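PDB 5DIY: hyaluronidase, which probably removes O-linked N-acetylglucosamine from proteins by hydrolysis, acting as a hexosaminidase of glycoside hydrolase family 84. Local coordinates for residues 7-12 / 16-21; 310-315 / 319-324; 147-152 / 183-188; 200-205 / 220-225. All blocks are in the same frame, centred on the assembly; numbering follows the deposited sequence.

Interaction 1. Residues 7-12 / 16-21; sequences RGIIEG and KPWEHQ. With NAG (2-acetamido-2-deoxy-beta-D-glucopyranose), chain E.
Glu11 and Pro17 mark the nearest approach of the two backbones, 8.0 Å from CA to CA, where the end of strand 6-11 faces the loop running into helix 20-32. This is the first beta-to-alpha connection of a TIM barrel, and it illustrates how one acidic side chain can tie such a loop back to the strand it has just left. Glu11 is the centre of an inverse gamma turn that carries the chain into Gly12. Its side chain is fully stretched, with CG anti to the backbone N (chi1 -175°), which delivers the carboxylate to the opposite loop. There OE2 of Glu11 accepts the N-H of Trp18 at 2.9 Å, the bond bent to 148° at the hydrogen and arriving from above the carboxylate plane. Beyond that bond the two side chains slide past each other in opposite directions, carboxylate and indole planes 41° apart, so that OE1 of Glu11 comes within 3.6 Å of CE3 of Trp18. The same OE1 forms a salt bridge with Arg23 NE and a hydrogen bond with Tyr38 OH; the buried charge is therefore probably well compensated, and the carboxylate is held against rotation. Two residues earlier on the strand, the Ile9 side chain crosses that of Trp18 at about a right angle, with its CG2 4.0 Å from CH2 of Trp18. The indole N-H is also used, NE1 of Trp18 being hydrogen-bonded to Met259 O. Just past the C-terminal end of the strand, Gly12 O accepts a hydrogen bond from O3 of the N-acetylglucosamine at 2.6 Å.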
# COMPACT_ATOMS: atom_id res chain seq x y z
N ARG C 7 -7.68 14.61 9.00
CA ARG C 7 -6.84 13.49 9.42
C ARG C 7 -7.61 12.25 9.06
O ARG C 7 -8.37 11.74 9.88
CB ARG C 7 -6.60 13.56 10.93
CG ARG C 7 -5.76 14.75 11.35
CD ARG C 7 -5.51 14.75 12.85
NE ARG C 7 -6.75 14.77 13.64
CZ ARG C 7 -7.54 15.83 13.83
NH1 ARG C 7 -7.27 17.01 13.27
NH2 ARG C 7 -8.63 15.70 14.58
N GLY C 8 -7.42 11.75 7.84
CA GLY C 8 -8.40 10.85 7.24
C GLY C 8 -7.97 9.52 6.67
O GLY C 8 -6.79 9.22 6.52
N ILE C 9 -8.99 8.71 6.39
CA ILE C 9 -8.85 7.50 5.60
C ILE C 9 -9.69 7.69 4.35
O ILE C 9 -10.85 8.09 4.45
CB ILE C 9 -9.34 6.25 6.38
CG1 ILE C 9 -8.38 5.96 7.53
CG2 ILE C 9 -9.44 5.05 5.44
CD1 ILE C 9 -8.85 4.89 8.49
N ILE C 10 -9.11 7.41 3.19
CA ILE C 10 -9.87 7.34 1.94
C ILE C 10 -9.96 5.88 1.52
O ILE C 10 -8.96 5.25 1.21
CB ILE C 10 -9.28 8.23 0.80
CG1 ILE C 10 -10.05 8.00 -0.51
CG2 ILE C 10 -7.78 7.99 0.57
CD1 ILE C 10 -9.92 9.13 -1.51
N GLU C 11 -11.18 5.33 1.52
CA GLU C 11 -11.39 4.01 0.92
C GLU C 11 -11.45 4.23 -0.59
O GLU C 11 -12.53 4.35 -1.15
CB GLU C 11 -12.65 3.33 1.46
CG GLU C 11 -12.80 1.90 0.92
CD GLU C 11 -14.00 1.15 1.46
OE1 GLU C 11 -14.62 1.57 2.46
OE2 GLU C 11 -14.33 0.10 0.86
N GLY C 12 -10.28 4.31 -1.22
CA GLY C 12 -10.14 4.67 -2.63
C GLY C 12 -9.33 3.68 -3.46
O GLY C 12 -8.83 4.02 -4.54
N LYS C 16 -11.48 -5.72 -3.61
CA LYS C 16 -12.70 -5.97 -2.84
C LYS C 16 -12.98 -4.84 -1.85
O LYS C 16 -12.17 -4.61 -0.96
CB LYS C 16 -12.56 -7.30 -2.07
CG LYS C 16 -13.81 -7.78 -1.36
CD LYS C 16 -13.49 -8.91 -0.41
CE LYS C 16 -14.74 -9.41 0.30
NZ LYS C 16 -15.35 -8.37 1.15
N PRO C 17 -14.12 -4.13 -2.02
CA PRO C 17 -14.44 -3.08 -1.04
C PRO C 17 -14.60 -3.61 0.38
O PRO C 17 -14.94 -4.78 0.58
CB PRO C 17 -15.77 -2.51 -1.56
CG PRO C 17 -15.77 -2.81 -3.02
CD PRO C 17 -15.08 -4.14 -3.14
N TRP C 18 -14.33 -2.76 1.36
CA TRP C 18 -14.56 -3.12 2.75
C TRP C 18 -16.04 -3.47 2.99
O TRP C 18 -16.93 -2.84 2.41
CB TRP C 18 -14.16 -1.99 3.68
CG TRP C 18 -12.68 -1.79 3.83
CD1 TRP C 18 -11.67 -2.61 3.41
CD2 TRP C 18 -12.05 -0.70 4.50
NE1 TRP C 18 -10.45 -2.09 3.75
CE2 TRP C 18 -10.65 -0.92 4.43
CE3 TRP C 18 -12.52 0.45 5.14
CZ2 TRP C 18 -9.73 -0.03 4.99
CZ3 TRP C 18 -11.60 1.33 5.69
CH2 TRP C 18 -10.22 1.09 5.60
N GLU C 19 -16.27 -4.45 3.86
CA GLU C 19 -17.62 -4.83 4.29
C GLU C 19 -18.21 -3.71 5.13
O GLU C 19 -17.48 -2.93 5.76
CB GLU C 19 -17.59 -6.10 5.15
CG GLU C 19 -17.09 -7.36 4.47
CD GLU C 19 -18.03 -7.92 3.42
OE1 GLU C 19 -19.20 -7.49 3.33
OE2 GLU C 19 -17.59 -8.81 2.66
N HIS C 20 -19.54 -3.66 5.16
CA HIS C 20 -20.27 -2.66 5.94
C HIS C 20 -19.83 -2.65 7.41
O HIS C 20 -19.65 -1.58 8.01
CB HIS C 20 -21.79 -2.88 5.83
CG HIS C 20 -22.60 -1.88 6.59
ND1 HIS C 20 -22.65 -0.55 6.25
CD2 HIS C 20 -23.38 -2.02 7.69
CE1 HIS C 20 -23.43 0.09 7.11
NE2 HIS C 20 -23.88 -0.78 7.99
N GLN C 21 -19.67 -3.84 7.98
CA GLN C 21 -19.26 -3.99 9.38
C GLN C 21 -17.81 -3.53 9.64
O GLN C 21 -17.50 -2.99 10.70
CB GLN C 21 -19.43 -5.44 9.84
CG GLN C 21 -19.30 -5.65 11.34
CD GLN C 21 -20.27 -4.79 12.12
OE1 GLN C 21 -21.47 -4.73 11.80
NE2 GLN C 21 -19.77 -4.09 13.15
C1 NAG E . -4.11 5.10 -8.33
C2 NAG E . -5.54 5.39 -7.85
C3 NAG E . -5.93 4.66 -6.56
C4 NAG E . -5.11 3.40 -6.39
C5 NAG E . -3.64 3.79 -6.27
C6 NAG E . -2.71 2.58 -6.11
C7 NAG E . -5.11 7.66 -6.95
C8 NAG E . -5.56 9.09 -7.01
N2 NAG E . -5.79 6.83 -7.74
O3 NAG E . -7.33 4.35 -6.61
O4 NAG E . -5.49 2.71 -5.20
O5 NAG E . -3.19 4.63 -7.34
O6 NAG E . -2.89 1.62 -7.15
O7 NAG E . -4.18 7.30 -6.24

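Interaction 2. Residues 310-315 / 319-324; sequences SNTISC and EEPAYL
The carboxylate of Glu320 and the pyrrolidine ring of Pro321 are the groups the 310-315 loop packs against: CD of the proline ring lies 3.8 Å from CD1 of Ile313, its CA and CB pack by Thr312 OG1, and OE2 of Glu320 touches the same Ile313 methyl. The setting is the start of helix 322-336, with Pro321 at the N-cap, and residues 319-324 double back along the loop that follows helix 301-308. Ile313 supplies most of the apolar side of the contact. Its CG1 is anti to the carbonyl carbon (chi1 -64°), and the chain passes 3.7 Å from Glu319 O before its CD1 reaches the proline. The Glu320 chain bends at chi2 to bring its carboxylate in beside that methyl, while OE1 is hydrogen-bonded to Asp439 N. Val440, on helix 440-451, flanks Glu320, Pro321 and Leu324. In the first turn of the helix, Leu324 leans on Ser310, its CD1 3.8 Å from OG of the serine. No direct hydrogen bond joins the two segments, but a water does: Thr312 OG1 donates to it at 2.6 Å, and the water donates in turn to Glu319 O at 2.8 Å.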
# COMPACT_ATOMS: atom_id res chain seq x y z
N SER C 310 10.91 -9.47 7.10
CA SER C 310 10.62 -10.11 5.82
C SER C 310 9.42 -9.50 5.06
O SER C 310 9.08 -9.95 3.96
CB SER C 310 10.39 -11.63 6.04
OG SER C 310 11.61 -12.30 6.33
N ASN C 311 8.79 -8.46 5.63
CA ASN C 311 7.67 -7.75 4.99
C ASN C 311 7.90 -6.24 4.89
O ASN C 311 6.96 -5.46 5.07
CB ASN C 311 6.38 -8.05 5.75
CG ASN C 311 5.99 -9.52 5.68
OD1 ASN C 311 5.46 -9.98 4.68
ND2 ASN C 311 6.27 -10.25 6.75
N THR C 312 9.13 -5.85 4.59
CA THR C 312 9.48 -4.43 4.49
C THR C 312 9.13 -3.80 3.14
O THR C 312 8.94 -2.59 3.07
CB THR C 312 10.98 -4.19 4.77
OG1 THR C 312 11.78 -4.96 3.85
CG2 THR C 312 11.33 -4.58 6.18
N ILE C 313 9.01 -4.62 2.08
CA ILE C 313 8.88 -4.10 0.72
C ILE C 313 7.60 -3.27 0.58
O ILE C 313 6.49 -3.75 0.83
CB ILE C 313 8.94 -5.20 -0.38
CG1 ILE C 313 10.31 -5.89 -0.39
CG2 ILE C 313 8.70 -4.58 -1.76
CD1 ILE C 313 10.35 -7.18 -1.19
N SER C 314 7.78 -2.01 0.21
CA SER C 314 6.68 -1.09 -0.09
C SER C 314 7.29 0.13 -0.77
O SER C 314 8.51 0.24 -0.86
CB SER C 314 5.96 -0.65 1.19
OG SER C 314 6.76 0.24 1.95
N CYS C 315 6.45 1.07 -1.21
CA CYS C 315 6.95 2.36 -1.70
C CYS C 315 7.86 3.08 -0.68
O CYS C 315 8.77 3.80 -1.07
CB CYS C 315 5.78 3.28 -2.08
SG CYS C 315 4.74 3.82 -0.70
N GLU C 319 13.64 -1.41 -1.44
CA GLU C 319 14.76 -2.35 -1.67
C GLU C 319 14.42 -3.75 -1.17
O GLU C 319 13.45 -3.96 -0.44
CB GLU C 319 16.04 -1.86 -0.98
CG GLU C 319 16.49 -0.45 -1.34
CD GLU C 319 16.70 -0.21 -2.83
OE1 GLU C 319 17.10 -1.16 -3.55
OE2 GLU C 319 16.46 0.93 -3.28
N GLU C 320 15.23 -4.72 -1.57
CA GLU C 320 15.09 -6.08 -1.06
C GLU C 320 15.31 -6.06 0.45
O GLU C 320 16.09 -5.23 0.93
CB GLU C 320 16.05 -7.03 -1.77
CG GLU C 320 15.61 -7.38 -3.19
CD GLU C 320 14.35 -8.25 -3.21
OE1 GLU C 320 14.44 -9.45 -2.87
OE2 GLU C 320 13.27 -7.72 -3.55
N PRO C 321 14.60 -6.90 1.22
CA PRO C 321 14.69 -6.85 2.69
C PRO C 321 16.12 -6.79 3.21
O PRO C 321 16.92 -7.69 2.92
CB PRO C 321 13.99 -8.13 3.13
CG PRO C 321 12.95 -8.35 2.08
CD PRO C 321 13.54 -7.84 0.79
N ALA C 322 16.45 -5.73 3.95
CA ALA C 322 17.84 -5.39 4.25
C ALA C 322 18.50 -6.37 5.22
O ALA C 322 19.64 -6.80 4.99
CB ALA C 322 17.95 -3.96 4.77
N TYR C 323 17.79 -6.73 6.28
CA TYR C 323 18.34 -7.65 7.29
C TYR C 323 18.78 -8.98 6.67
O TYR C 323 19.90 -9.42 6.88
CB TYR C 323 17.33 -7.88 8.43
CG TYR C 323 17.81 -8.86 9.50
CD1 TYR C 323 17.68 -10.24 9.32
CD2 TYR C 323 18.38 -8.41 10.68
CE1 TYR C 323 18.10 -11.13 10.28
CE2 TYR C 323 18.82 -9.30 11.65
CZ TYR C 323 18.67 -10.66 11.44
OH TYR C 323 19.09 -11.56 12.40
N LEU C 324 17.90 -9.62 5.90
CA LEU C 324 18.26 -10.91 5.31
C LEU C 324 19.29 -10.78 4.19
O LEU C 324 20.16 -11.64 4.06
CB LEU C 324 17.02 -11.71 4.86
CG LEU C 324 16.34 -12.53 5.98
CD1 LEU C 324 15.16 -13.30 5.40
CD2 LEU C 324 17.29 -13.49 6.69
O HOH W 1 12.34 -3.21 1.97

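Interaction 3. Residues 147-152 / 183-188; sequences RVLQRL and RLPKNI
Leu149, on helix 137-153, and Ile188, the last residue of a type I beta turn that starts at Pro185, lie 8.3 Å apart from CA to CA. Leucine CD2 does all the touching on the helix side. Because CG of Leu149 is anti to the backbone N (chi1 -174°), the side chain projects away from the helix and slides past Ile188 in the opposite sense, placing CD2 of Leu149 3.8 Å from CG1 of Ile188 and almost as close to its CD1. The same methyl reaches the proline ring more distantly, Leu149 CD2 standing 4.1 Å from CB of Pro185. In the TIM barrel, helix 137-153 is in the outer layer, and the turn after helix 175-183 leads into strand 189-192; strand 160-164 and helix 175-183 come between the two segments in the chain. Ile161 of strand 160-164 touches both Leu149 and Ile188, so both side chains also pack on the barrel sheet. Arg216 hydrogen-bonds to Leu184 O and Ile188 O. Within the turn itself, Ile188 N donates to Pro185 O at 3.1 Å, closing the turn that bears both of Leu149's partners.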
# COMPACT_ATOMS: atom_id res chain seq x y z
N ARG C 147 -19.43 24.98 -11.70
CA ARG C 147 -20.89 24.88 -11.86
C ARG C 147 -21.55 23.94 -10.84
O ARG C 147 -22.65 24.22 -10.37
CB ARG C 147 -21.29 24.49 -13.29
CG ARG C 147 -21.26 25.67 -14.26
CD ARG C 147 -21.82 25.32 -15.62
NE ARG C 147 -20.89 24.47 -16.38
CZ ARG C 147 -21.09 23.20 -16.75
NH1 ARG C 147 -22.22 22.55 -16.48
NH2 ARG C 147 -20.14 22.57 -17.44
N VAL C 148 -20.87 22.85 -10.49
CA VAL C 148 -21.40 21.94 -9.45
C VAL C 148 -21.42 22.66 -8.10
O VAL C 148 -22.41 22.57 -7.37
CB VAL C 148 -20.63 20.59 -9.37
CG1 VAL C 148 -21.13 19.75 -8.20
CG2 VAL C 148 -20.77 19.80 -10.67
N LEU C 149 -20.34 23.39 -7.78
CA LEU C 149 -20.25 24.14 -6.52
C LEU C 149 -21.34 25.20 -6.42
O LEU C 149 -22.06 25.27 -5.42
CB LEU C 149 -18.88 24.82 -6.37
CG LEU C 149 -18.60 25.52 -5.02
CD1 LEU C 149 -18.70 24.54 -3.86
CD2 LEU C 149 -17.25 26.20 -5.03
N GLN C 150 -21.45 26.02 -7.46
CA GLN C 150 -22.47 27.08 -7.53
C GLN C 150 -23.88 26.52 -7.32
O GLN C 150 -24.68 27.13 -6.61
CB GLN C 150 -22.34 27.87 -8.83
CG GLN C 150 -21.13 28.79 -8.84
CD GLN C 150 -20.83 29.44 -10.18
OE1 GLN C 150 -21.39 29.07 -11.22
NE2 GLN C 150 -19.93 30.42 -10.16
N ARG C 151 -24.17 25.36 -7.90
CA ARG C 151 -25.45 24.66 -7.65
C ARG C 151 -25.62 24.27 -6.18
O ARG C 151 -26.67 24.51 -5.59
CB ARG C 151 -25.59 23.42 -8.55
CG ARG C 151 -26.82 22.55 -8.28
CD ARG C 151 -28.13 23.31 -8.51
NE ARG C 151 -28.29 23.64 -9.92
CZ ARG C 151 -28.67 22.79 -10.87
NH1 ARG C 151 -28.96 21.52 -10.58
NH2 ARG C 151 -28.76 23.21 -12.13
N LEU C 152 -24.59 23.66 -5.60
CA LEU C 152 -24.65 23.22 -4.20
C LEU C 152 -24.78 24.37 -3.19
O LEU C 152 -25.43 24.20 -2.16
CB LEU C 152 -23.43 22.35 -3.83
CG LEU C 152 -23.35 20.97 -4.48
CD1 LEU C 152 -22.02 20.31 -4.13
CD2 LEU C 152 -24.52 20.08 -4.07
N ARG C 183 -8.21 28.49 -12.29
CA ARG C 183 -9.64 28.44 -12.64
C ARG C 183 -10.57 27.77 -11.63
O ARG C 183 -11.78 28.02 -11.67
CB ARG C 183 -9.82 27.78 -14.01
CG ARG C 183 -9.06 28.49 -15.11
CD ARG C 183 -9.76 28.40 -16.45
NE ARG C 183 -9.04 29.16 -17.47
CZ ARG C 183 -9.52 29.51 -18.66
NH1 ARG C 183 -10.76 29.17 -19.04
NH2 ARG C 183 -8.76 30.21 -19.50
N LEU C 184 -10.04 26.90 -10.76
CA LEU C 184 -10.86 26.35 -9.67
C LEU C 184 -11.05 27.39 -8.58
O LEU C 184 -10.07 27.93 -8.10
CB LEU C 184 -10.21 25.11 -9.03
CG LEU C 184 -10.32 23.76 -9.74
CD1 LEU C 184 -9.54 22.72 -8.95
CD2 LEU C 184 -11.78 23.32 -9.88
N PRO C 185 -12.30 27.63 -8.15
CA PRO C 185 -12.53 28.44 -6.93
C PRO C 185 -11.66 27.94 -5.77
O PRO C 185 -11.52 26.73 -5.58
CB PRO C 185 -14.02 28.22 -6.63
CG PRO C 185 -14.63 27.93 -7.96
CD PRO C 185 -13.57 27.24 -8.78
N LYS C 186 -11.10 28.88 -5.00
CA LYS C 186 -10.01 28.58 -4.05
C LYS C 186 -10.39 27.59 -2.95
O LYS C 186 -9.53 26.86 -2.47
CB LYS C 186 -9.46 29.85 -3.39
CG LYS C 186 -8.91 30.92 -4.32
CD LYS C 186 -7.69 30.47 -5.11
CE LYS C 186 -7.17 31.60 -5.99
NZ LYS C 186 -6.72 31.11 -7.33
N ASN C 187 -11.66 27.59 -2.57
CA ASN C 187 -12.14 26.73 -1.50
C ASN C 187 -12.50 25.29 -1.93
O ASN C 187 -12.89 24.49 -1.09
CB ASN C 187 -13.32 27.41 -0.79
CG ASN C 187 -12.92 28.73 -0.14
OD1 ASN C 187 -11.79 28.92 0.31
ND2 ASN C 187 -13.87 29.66 -0.07
N ILE C 188 -12.37 24.99 -3.22
CA ILE C 188 -12.41 23.61 -3.70
C ILE C 188 -11.04 22.99 -3.38
O ILE C 188 -10.00 23.52 -3.79
CB ILE C 188 -12.73 23.51 -5.21
CG1 ILE C 188 -14.15 24.04 -5.46
CG2 ILE C 188 -12.55 22.07 -5.71
CD1 ILE C 188 -14.66 23.91 -6.88

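Interaction 4. Residues 200-205 / 220-225; sequences HEITTS and LWDNYP. With NAG (2-acetamido-2-deoxy-beta-D-glucopyranose), chain E.
Ile202 CD1 is the tight point of this contact, lodged 3.8 Å from CD2 of Leu220 and 3.7 Å from OD1 of Asp222. With the leucine it meets tip to tip, and its CG2 adds a slightly looser touch to CD1 of Leu220. The aspartate comes from the opposite direction, its OD1 and OD2 almost equally near the isoleucine methyl. That carboxylate, buried against a hydrocarbon, finds its polar partners elsewhere: OD1 of Asp222 forms a salt bridge with Arg243 NH2, and OD2 a hydrogen bond with Tyr240 OH. The flanks are looser, since Glu201 and Ser205 are exposed and make no contact with residues 220-225. Within the TIM barrel this joins the loop ahead of helix 204-214 to strand 218-222 in a beta-alpha-beta unit; Thr203 caps the helix through OG1, which accepts from His206 N. The alternation of the strand gives its two sides different tasks. Leu220 points toward Ile202 and the carboxylate end of Asp222 comes near it, whereas Trp221, with CG anti to the backbone N (chi1 -180°), directs its indole to the bound sugar. There the acetamido methyl C8 of N-acetylglucosamine sits over the centre of the Trp221 ring, 3.4 Å above its plane, in a CH-pi contact.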
# COMPACT_ATOMS: atom_id res chain seq x y z
N HIS C 200 7.63 7.51 -2.27
CA HIS C 200 8.68 7.11 -1.33
C HIS C 200 8.79 8.10 -0.20
O HIS C 200 8.80 7.71 0.97
CB HIS C 200 10.05 6.98 -2.02
CG HIS C 200 11.15 6.60 -1.07
ND1 HIS C 200 12.38 7.22 -1.06
CD2 HIS C 200 11.19 5.68 -0.08
CE1 HIS C 200 13.13 6.69 -0.12
NE2 HIS C 200 12.43 5.76 0.50
N GLU C 201 8.88 9.37 -0.56
CA GLU C 201 8.98 10.46 0.41
C GLU C 201 8.10 11.62 -0.05
O GLU C 201 7.91 11.83 -1.24
CB GLU C 201 10.43 10.92 0.55
CG GLU C 201 11.12 11.20 -0.78
CD GLU C 201 12.48 11.85 -0.63
OE1 GLU C 201 13.14 11.66 0.42
OE2 GLU C 201 12.88 12.56 -1.58
N ILE C 202 7.58 12.36 0.92
CA ILE C 202 6.84 13.60 0.63
C ILE C 202 7.52 14.71 1.42
O ILE C 202 7.50 14.70 2.66
CB ILE C 202 5.33 13.49 0.95
CG1 ILE C 202 4.73 12.26 0.24
CG2 ILE C 202 4.59 14.74 0.48
CD1 ILE C 202 3.24 12.10 0.42
N THR C 203 8.13 15.66 0.70
CA THR C 203 8.90 16.75 1.30
C THR C 203 8.12 18.07 1.30
O THR C 203 7.22 18.28 0.48
CB THR C 203 10.22 16.97 0.55
OG1 THR C 203 9.94 17.35 -0.80
CG2 THR C 203 11.06 15.69 0.55
N THR C 204 8.50 18.98 2.21
CA THR C 204 7.92 20.32 2.28
C THR C 204 8.22 21.08 0.99
O THR C 204 7.34 21.75 0.44
CB THR C 204 8.47 21.15 3.46
OG1 THR C 204 9.89 21.27 3.35
CG2 THR C 204 8.12 20.50 4.79
N SER C 205 9.46 20.95 0.51
CA SER C 205 9.86 21.53 -0.77
C SER C 205 8.94 21.13 -1.91
O SER C 205 8.54 21.97 -2.72
CB SER C 205 11.29 21.11 -1.12
OG SER C 205 11.72 21.71 -2.32
N LEU C 220 -3.36 15.80 0.73
CA LEU C 220 -2.61 14.62 0.31
C LEU C 220 -3.51 13.39 0.27
O LEU C 220 -4.15 13.04 1.27
CB LEU C 220 -1.41 14.35 1.21
CG LEU C 220 -0.14 15.15 0.91
CD1 LEU C 220 0.81 15.01 2.09
CD2 LEU C 220 0.53 14.69 -0.38
N TRP C 221 -3.56 12.76 -0.90
CA TRP C 221 -4.08 11.40 -1.07
C TRP C 221 -2.82 10.55 -0.97
O TRP C 221 -2.09 10.41 -1.94
CB TRP C 221 -4.73 11.26 -2.45
CG TRP C 221 -5.33 9.91 -2.80
CD1 TRP C 221 -4.84 8.67 -2.47
CD2 TRP C 221 -6.51 9.69 -3.57
NE1 TRP C 221 -5.66 7.70 -2.98
CE2 TRP C 221 -6.69 8.29 -3.66
CE3 TRP C 221 -7.45 10.53 -4.18
CZ2 TRP C 221 -7.76 7.71 -4.34
CZ3 TRP C 221 -8.51 9.96 -4.86
CH2 TRP C 221 -8.66 8.56 -4.93
N ASP C 222 -2.56 9.99 0.21
CA ASP C 222 -1.31 9.27 0.42
C ASP C 222 -1.56 7.78 0.22
O ASP C 222 -2.30 7.16 0.98
CB ASP C 222 -0.75 9.57 1.81
CG ASP C 222 0.77 9.43 1.87
OD1 ASP C 222 1.38 8.93 0.91
OD2 ASP C 222 1.36 9.85 2.89
N ASN C 223 -0.94 7.22 -0.82
CA ASN C 223 -1.16 5.83 -1.21
C ASN C 223 -0.26 4.88 -0.43
O ASN C 223 0.63 4.24 -0.98
CB ASN C 223 -0.95 5.64 -2.72
CG ASN C 223 -2.10 6.17 -3.55
OD1 ASN C 223 -1.91 7.01 -4.42
ND2 ASN C 223 -3.29 5.65 -3.32
N TYR C 224 -0.52 4.82 0.88
CA TYR C 224 0.07 3.85 1.78
C TYR C 224 -0.94 3.71 2.93
O TYR C 224 -1.42 4.74 3.42
CB TYR C 224 1.44 4.31 2.30
CG TYR C 224 2.10 3.24 3.13
CD1 TYR C 224 2.82 2.20 2.52
CD2 TYR C 224 1.94 3.20 4.51
CE1 TYR C 224 3.38 1.17 3.27
CE2 TYR C 224 2.51 2.19 5.27
CZ TYR C 224 3.22 1.18 4.64
OH TYR C 224 3.77 0.18 5.41
N PRO C 225 -1.29 2.49 3.38
CA PRO C 225 -0.64 1.22 3.01
C PRO C 225 -1.17 0.46 1.77
O PRO C 225 -0.74 -0.66 1.57
CB PRO C 225 -0.87 0.36 4.27
CG PRO C 225 -2.13 0.89 4.84
CD PRO C 225 -2.02 2.37 4.64
C1 NAG E . -4.11 5.10 -8.33
C2 NAG E . -5.54 5.39 -7.85
C3 NAG E . -5.93 4.66 -6.56
C4 NAG E . -5.11 3.40 -6.39
C5 NAG E . -3.64 3.79 -6.27
C6 NAG E . -2.71 2.58 -6.11
C7 NAG E . -5.11 7.66 -6.95
C8 NAG E . -5.56 9.09 -7.01
N2 NAG E . -5.79 6.83 -7.74
O3 NAG E . -7.33 4.35 -6.61
O4 NAG E . -5.49 2.71 -5.20
O5 NAG E . -3.19 4.63 -7.34
O6 NAG E . -2.89 1.62 -7.15
O7 NAG E . -4.18 7.30 -6.24

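Three of the four contacts belong to the eight-stranded parallel barrel. In chain order they are interaction 1, at the first strand, interaction 3, between helix 137-153 and the entry to strand 189-192, and interaction 4, at strand 218-222; interaction 2 comes last, in the helical region that follows. Interactions 1 and 4 share the barrel sheet and both reach the N-acetylglucosamine, with Ile10 CD1 3.7 Å from CH2 of Trp221. Interaction 2 touches interaction 4, Ser314 OG lying 3.7 Å from CE1 of Tyr224, so the helical region abuts the sugar-binding end of the barrel. Interaction 3 sits apart, its centre about 44 Å from that of interaction 2 and on the opposite side of the chain's centre.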